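Local atomic coordinates of putative D-alanine N-acetyltransferase of GNAT family (Desulfovibrio desulfuricans subsp. desulfuricans, PDB entry 2R7H), a protein that probably transfers an acyl group, most likely acetyl from acetyl-coenzyme A as in other GNAT enzymes, to an acceptor that has not been established. Residues L131-S136 against R146-A151; V20-Q25 against L116-H121. One frame throughout, in Å; residues are numbered along the deposited sequence.

Overall arrangement
From the N terminus, the chain enters with the short edge strand 21-23 and travels through two helices and three longer strands before helix 111-125 brings it back in interaction 2, closing a loop of 90 residues. Strand 130-136 follows directly, and after nine further residues interaction 1 closes a much shorter loop onto helix 142-150. The two loops lie in series, neither nested nor crossed, and their centres are about 17 Å apart. They nevertheless meet: Leu116 of interaction 2 packs on Leu131 and Ala151 of interaction 1, and Val119 and Val120 also touch Leu131. Together they tie helices 111-125 and 142-150 to the mixed sheet of the GNAT fold.

Interaction 1. Residues L131-S136 against R146-A151; sequences LFAETS and RFYERA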
loop_
_atom_site.group_PDB
_atom_site.type_symbol
_atom_site.label_atom_id
_atom_site.label_comp_id
_atom_site.label_asym_id
_atom_site.label_seq_id
_atom_site.Cartn_x
_atom_site.Cartn_y
_atom_site.Cartn_z
ATOM N N LEU B 131 5.280 -5.420 -12.362
ATOM C CA LEU B 131 6.067 -4.520 -11.520
ATOM C C LEU B 131 5.339 -3.198 -11.614
ATOM O O LEU B 131 5.159 -2.678 -12.730
ATOM C CB LEU B 131 7.501 -4.315 -11.998
ATOM C CG LEU B 131 8.389 -3.370 -11.168
ATOM C CD1 LEU B 131 8.495 -3.860 -9.748
ATOM C CD2 LEU B 131 9.804 -3.180 -11.773
ATOM N N PHE B 132 4.920 -2.684 -10.456
ATOM C CA PHE B 132 4.245 -1.419 -10.397
ATOM C C PHE B 132 5.128 -0.339 -9.777
ATOM O O PHE B 132 5.907 -0.627 -8.912
ATOM C CB PHE B 132 2.938 -1.511 -9.593
ATOM C CG PHE B 132 1.850 -2.242 -10.302
ATOM C CD1 PHE B 132 1.100 -1.603 -11.279
ATOM C CD2 PHE B 132 1.605 -3.575 -10.049
ATOM C CE1 PHE B 132 0.126 -2.273 -11.914
ATOM C CE2 PHE B 132 0.668 -4.242 -10.694
ATOM C CZ PHE B 132 -0.110 -3.594 -11.635
ATOM N N ALA B 133 5.003 0.887 -10.305
ATOM C CA ALA B 133 5.688 2.079 -9.785
ATOM C C ALA B 133 4.659 3.192 -9.645
ATOM O O ALA B 133 3.867 3.423 -10.530
ATOM C CB ALA B 133 6.876 2.533 -10.691
ATOM N N GLU B 134 4.716 3.935 -8.564
ATOM C CA GLU B 134 3.781 5.046 -8.334
ATOM C C GLU B 134 4.554 6.339 -8.248
ATOM O O GLU B 134 5.626 6.365 -7.662
ATOM C CB GLU B 134 3.058 4.852 -7.000
ATOM C CG GLU B 134 2.334 3.579 -6.906
ATOM C CD GLU B 134 1.537 3.451 -5.625
ATOM O OE1 GLU B 134 1.923 4.045 -4.601
ATOM O OE2 GLU B 134 0.542 2.729 -5.658
ATOM N N THR B 135 4.035 7.402 -8.853
ATOM C CA THR B 135 4.686 8.679 -8.728
ATOM C C THR B 135 3.640 9.789 -8.715
ATOM O O THR B 135 2.422 9.527 -8.813
ATOM C CB THR B 135 5.804 8.885 -9.791
ATOM O OG1 THR B 135 6.589 10.012 -9.408
ATOM C CG2 THR B 135 5.233 9.075 -11.191
ATOM N N SER B 136 4.123 11.009 -8.560
ATOM C CA SER B 136 3.281 12.195 -8.509
ATOM C C SER B 136 3.064 12.791 -9.891
ATOM O O SER B 136 3.874 12.639 -10.791
ATOM C CB SER B 136 3.889 13.224 -7.561
ATOM O OG SER B 136 3.276 14.472 -7.712
ATOM N N ARG B 146 8.836 10.323 -17.354
ATOM C CA ARG B 146 9.526 10.093 -18.638
ATOM C C ARG B 146 10.356 8.825 -18.519
ATOM O O ARG B 146 10.289 7.956 -19.393
ATOM C CB ARG B 146 10.425 11.294 -19.045
ATOM N N PHE B 147 11.119 8.727 -17.428
ATOM C CA PHE B 147 11.941 7.550 -17.143
ATOM C C PHE B 147 11.133 6.267 -17.214
ATOM O O PHE B 147 11.501 5.322 -17.932
ATOM C CB PHE B 147 12.594 7.692 -15.764
ATOM C CG PHE B 147 13.394 6.507 -15.345
ATOM C CD1 PHE B 147 14.685 6.310 -15.841
ATOM C CD2 PHE B 147 12.894 5.606 -14.420
ATOM C CE1 PHE B 147 15.416 5.224 -15.460
ATOM C CE2 PHE B 147 13.639 4.538 -14.029
ATOM C CZ PHE B 147 14.911 4.346 -14.544
ATOM N N TYR B 148 10.014 6.245 -16.483
ATOM C CA TYR B 148 9.132 5.090 -16.464
ATOM C C TYR B 148 8.536 4.796 -17.832
ATOM O O TYR B 148 8.547 3.643 -18.265
ATOM C CB TYR B 148 8.023 5.194 -15.388
ATOM C CG TYR B 148 8.506 5.192 -13.943
ATOM C CD1 TYR B 148 9.487 4.279 -13.497
ATOM C CD2 TYR B 148 7.881 5.972 -12.982
ATOM C CE1 TYR B 148 9.920 4.262 -12.191
ATOM C CE2 TYR B 148 8.302 5.927 -11.645
ATOM C CZ TYR B 148 9.318 5.054 -11.269
ATOM O OH TYR B 148 9.759 4.976 -9.959
ATOM N N GLU B 149 8.051 5.836 -18.512
ATOM C CA GLU B 149 7.489 5.689 -19.851
ATOM C C GLU B 149 8.508 5.204 -20.861
ATOM O O GLU B 149 8.168 4.351 -21.688
ATOM C CB GLU B 149 6.825 6.983 -20.295
ATOM C CG GLU B 149 5.549 7.225 -19.483
ATOM C CD GLU B 149 4.908 8.594 -19.659
ATOM O OE1 GLU B 149 5.399 9.415 -20.469
ATOM O OE2 GLU B 149 3.893 8.830 -18.947
ATOM N N ARG B 150 9.742 5.717 -20.781
ATOM C CA ARG B 150 10.835 5.295 -21.693
ATOM C C ARG B 150 11.243 3.845 -21.420
ATOM O O ARG B 150 11.643 3.143 -22.335
ATOM C CB ARG B 150 12.067 6.196 -21.556
ATOM N N ALA B 151 11.092 3.383 -20.170
ATOM C CA ALA B 151 11.447 2.010 -19.793
ATOM C C ALA B 151 10.359 0.995 -20.144
ATOM O O ALA B 151 10.512 -0.190 -19.855
ATOM C CB ALA B 151 11.822 1.934 -18.310
#
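Strand residue Ala133 and helix residue Tyr148 form the closest backbone approach between 131-136 and 146-151, with their CA atoms 8.1 Å apart, and the gap is bridged chiefly by the tyrosine ring. The Ala133 CB methyl sits over one face of this ring in a CH-pi contact, 3.8 Å from the centroid and 20° off the normal. It is displaced toward the phenolic end, so its nearest ring atom is Tyr148 CZ, with CB 3.6 Å away. Thr135, on the same side of the strand, brings its CB to the ring edge, 4.3 Å from Tyr148 CE2. Tyr148 CG stands beside its own backbone N and opposite the carbonyl carbon (chi1 -65°), a setting that carries the ring from the helix toward the strand. Phe153 also meets the tyrosine ring, the planes inclined at about 55°, and touches Ala133 as well. The contact is small, wholly buried and apolar. Strand 130-136 and helix 142-150 correspond by topology to beta5 and alpha4 of the GNAT fold, the pair usually called motif B. Strand 130-136 runs parallel to 94-102 and antiparallel to 167-175; Phe132 meets Phe162 of the second subunit, while Leu131 packs against helix 111-125, and Phe147 reaches Ile100 from helix 142-150.

Interaction 2. Residues V20-Q25 against L116-H121; sequences VAFRRQ and LAEVVH
Arg24, just beyond the edge strand, and Glu118 on helix 111-125 form a salt bridge in which Arg24 NH2 donates to Glu118 OE1 over 3.2 Å. The bond is nearly straight (170° at the hydrogen) and lies close to the guanidinium plane, but the carboxylate is turned almost perpendicular to that plane and offers OE1 through its anti lone pair. The arginine has a second acidic partner: its NE forms a salt bridge with Asp122 OD2, one turn farther along the helix. His121 ND1 stands 4.1 Å from Arg24 NH2, near but not bonded to it. The aliphatic stem of Glu118 is shared, its CB lying alongside Arg24 NH2 at 3.5 Å. With CG beside its own backbone N (chi1 -62°), Glu118 lays this carbon over the centre of one face of the Phe22 ring, 3.9 Å from the centroid, and the bend at chi2 then turns the carboxylate; Val20 CG1 lies over the opposite face. On the strand side, Arg23 NH1 closes a 2.9 Å bond to Gln25 O and also pairs with Asp30. One arginine thus engages two acids of the same helix, probably steadying both negative charges at this surface seam between edge strand and helix.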
loop_
_atom_site.group_PDB
_atom_site.type_symbol
_atom_site.label_atom_id
_atom_site.label_comp_id
_atom_site.label_asym_id
_atom_site.label_seq_id
_atom_site.Cartn_x
_atom_site.Cartn_y
_atom_site.Cartn_z
ATOM N N VAL B 20 30.724 -0.296 -12.723
ATOM C CA VAL B 20 29.668 -0.340 -11.715
ATOM C C VAL B 20 29.398 -1.792 -11.358
ATOM O O VAL B 20 29.279 -2.627 -12.268
ATOM C CB VAL B 20 28.354 0.255 -12.234
ATOM C CG1 VAL B 20 27.260 0.089 -11.194
ATOM C CG2 VAL B 20 28.542 1.704 -12.579
ATOM N N ALA B 21 29.330 -2.109 -10.063
ATOM C CA ALA B 21 29.002 -3.475 -9.598
ATOM C C ALA B 21 27.612 -3.436 -8.933
ATOM O O ALA B 21 27.328 -2.515 -8.165
ATOM C CB ALA B 21 30.031 -3.983 -8.608
ATOM N N PHE B 22 26.772 -4.428 -9.219
ATOM C CA PHE B 22 25.428 -4.537 -8.626
ATOM C C PHE B 22 25.480 -5.550 -7.488
ATOM O O PHE B 22 25.995 -6.650 -7.676
ATOM C CB PHE B 22 24.376 -4.885 -9.668
ATOM C CG PHE B 22 24.227 -3.827 -10.695
ATOM C CD1 PHE B 22 23.598 -2.634 -10.367
ATOM C CD2 PHE B 22 24.721 -3.988 -11.970
ATOM C CE1 PHE B 22 23.459 -1.640 -11.299
ATOM C CE2 PHE B 22 24.584 -2.976 -12.913
ATOM C CZ PHE B 22 23.952 -1.799 -12.567
ATOM N N ARG B 23 24.995 -5.163 -6.309
ATOM C CA ARG B 23 25.014 -6.023 -5.120
ATOM C C ARG B 23 23.615 -6.083 -4.522
ATOM O O ARG B 23 22.950 -5.064 -4.436
ATOM C CB ARG B 23 26.005 -5.435 -4.111
ATOM C CG ARG B 23 26.023 -6.109 -2.732
ATOM C CD ARG B 23 27.223 -5.711 -1.884
ATOM N NE ARG B 23 27.441 -4.262 -1.799
ATOM C CZ ARG B 23 26.772 -3.418 -1.012
ATOM N NH1 ARG B 23 25.777 -3.833 -0.249
ATOM N NH2 ARG B 23 27.075 -2.128 -1.019
ATOM N N ARG B 24 23.181 -7.275 -4.135
ATOM C CA ARG B 24 21.882 -7.490 -3.501
ATOM C C ARG B 24 21.966 -7.676 -1.998
ATOM O O ARG B 24 20.964 -7.498 -1.321
ATOM C CB ARG B 24 21.143 -8.701 -4.055
ATOM C CG ARG B 24 20.382 -8.552 -5.341
ATOM C CD ARG B 24 21.250 -8.356 -6.475
ATOM N NE ARG B 24 20.491 -8.370 -7.716
ATOM C CZ ARG B 24 21.030 -8.090 -8.895
ATOM N NH1 ARG B 24 22.340 -7.844 -9.045
ATOM N NH2 ARG B 24 20.261 -8.109 -9.948
ATOM N N GLN B 25 23.126 -8.083 -1.479
ATOM C CA GLN B 25 23.295 -8.325 -0.041
ATOM C C GLN B 25 23.323 -7.011 0.712
ATOM O O GLN B 25 24.043 -6.135 0.310
ATOM C CB GLN B 25 24.612 -9.083 0.230
ATOM C CG GLN B 25 24.768 -9.577 1.691
ATOM C CD GLN B 25 26.087 -10.306 1.955
ATOM O OE1 GLN B 25 27.140 -9.970 1.391
ATOM N NE2 GLN B 25 26.037 -11.279 2.863
ATOM N N LEU B 116 16.967 -0.448 -12.838
ATOM C CA LEU B 116 15.641 -0.994 -13.130
ATOM C C LEU B 116 15.770 -2.371 -13.842
ATOM O O LEU B 116 14.990 -3.281 -13.571
ATOM C CB LEU B 116 14.839 -0.058 -14.020
ATOM C CG LEU B 116 13.466 -0.525 -14.511
ATOM C CD1 LEU B 116 12.415 -0.774 -13.402
ATOM C CD2 LEU B 116 12.942 0.460 -15.519
ATOM N N ALA B 117 16.696 -2.484 -14.811
ATOM C CA ALA B 117 16.909 -3.765 -15.502
ATOM C C ALA B 117 17.255 -4.889 -14.489
ATOM O O ALA B 117 16.800 -6.034 -14.607
ATOM C CB ALA B 117 17.978 -3.620 -16.592
ATOM N N GLU B 118 18.034 -4.565 -13.475
ATOM C CA GLU B 118 18.366 -5.570 -12.472
ATOM C C GLU B 118 17.151 -5.972 -11.607
ATOM O O GLU B 118 16.984 -7.154 -11.251
ATOM C CB GLU B 118 19.531 -5.079 -11.600
ATOM C CG GLU B 118 20.837 -4.836 -12.352
ATOM C CD GLU B 118 21.293 -5.995 -13.243
ATOM O OE1 GLU B 118 21.275 -7.143 -12.797
ATOM O OE2 GLU B 118 21.672 -5.727 -14.403
ATOM N N VAL B 119 16.331 -4.985 -11.220
ATOM C CA VAL B 119 15.135 -5.267 -10.446
ATOM C C VAL B 119 14.227 -6.183 -11.251
ATOM O O VAL B 119 13.673 -7.125 -10.709
ATOM C CB VAL B 119 14.375 -3.966 -10.072
ATOM C CG1 VAL B 119 12.980 -4.290 -9.600
ATOM C CG2 VAL B 119 15.241 -3.127 -9.037
ATOM N N VAL B 120 14.047 -5.871 -12.535
ATOM C CA VAL B 120 13.197 -6.671 -13.438
ATOM C C VAL B 120 13.719 -8.106 -13.579
ATOM O O VAL B 120 12.943 -9.025 -13.573
ATOM C CB VAL B 120 13.047 -6.006 -14.800
ATOM C CG1 VAL B 120 12.425 -6.937 -15.819
ATOM C CG2 VAL B 120 12.246 -4.739 -14.642
ATOM N N HIS B 121 15.040 -8.267 -13.650
ATOM C CA HIS B 121 15.675 -9.574 -13.702
ATOM C C HIS B 121 15.312 -10.364 -12.460
ATOM O O HIS B 121 14.889 -11.517 -12.535
ATOM C CB HIS B 121 17.192 -9.389 -13.763
ATOM C CG HIS B 121 17.980 -10.617 -13.445
ATOM N ND1 HIS B 121 18.327 -10.961 -12.156
ATOM C CD2 HIS B 121 18.530 -11.562 -14.248
ATOM C CE1 HIS B 121 19.035 -12.077 -12.174
ATOM N NE2 HIS B 121 19.180 -12.455 -13.432
#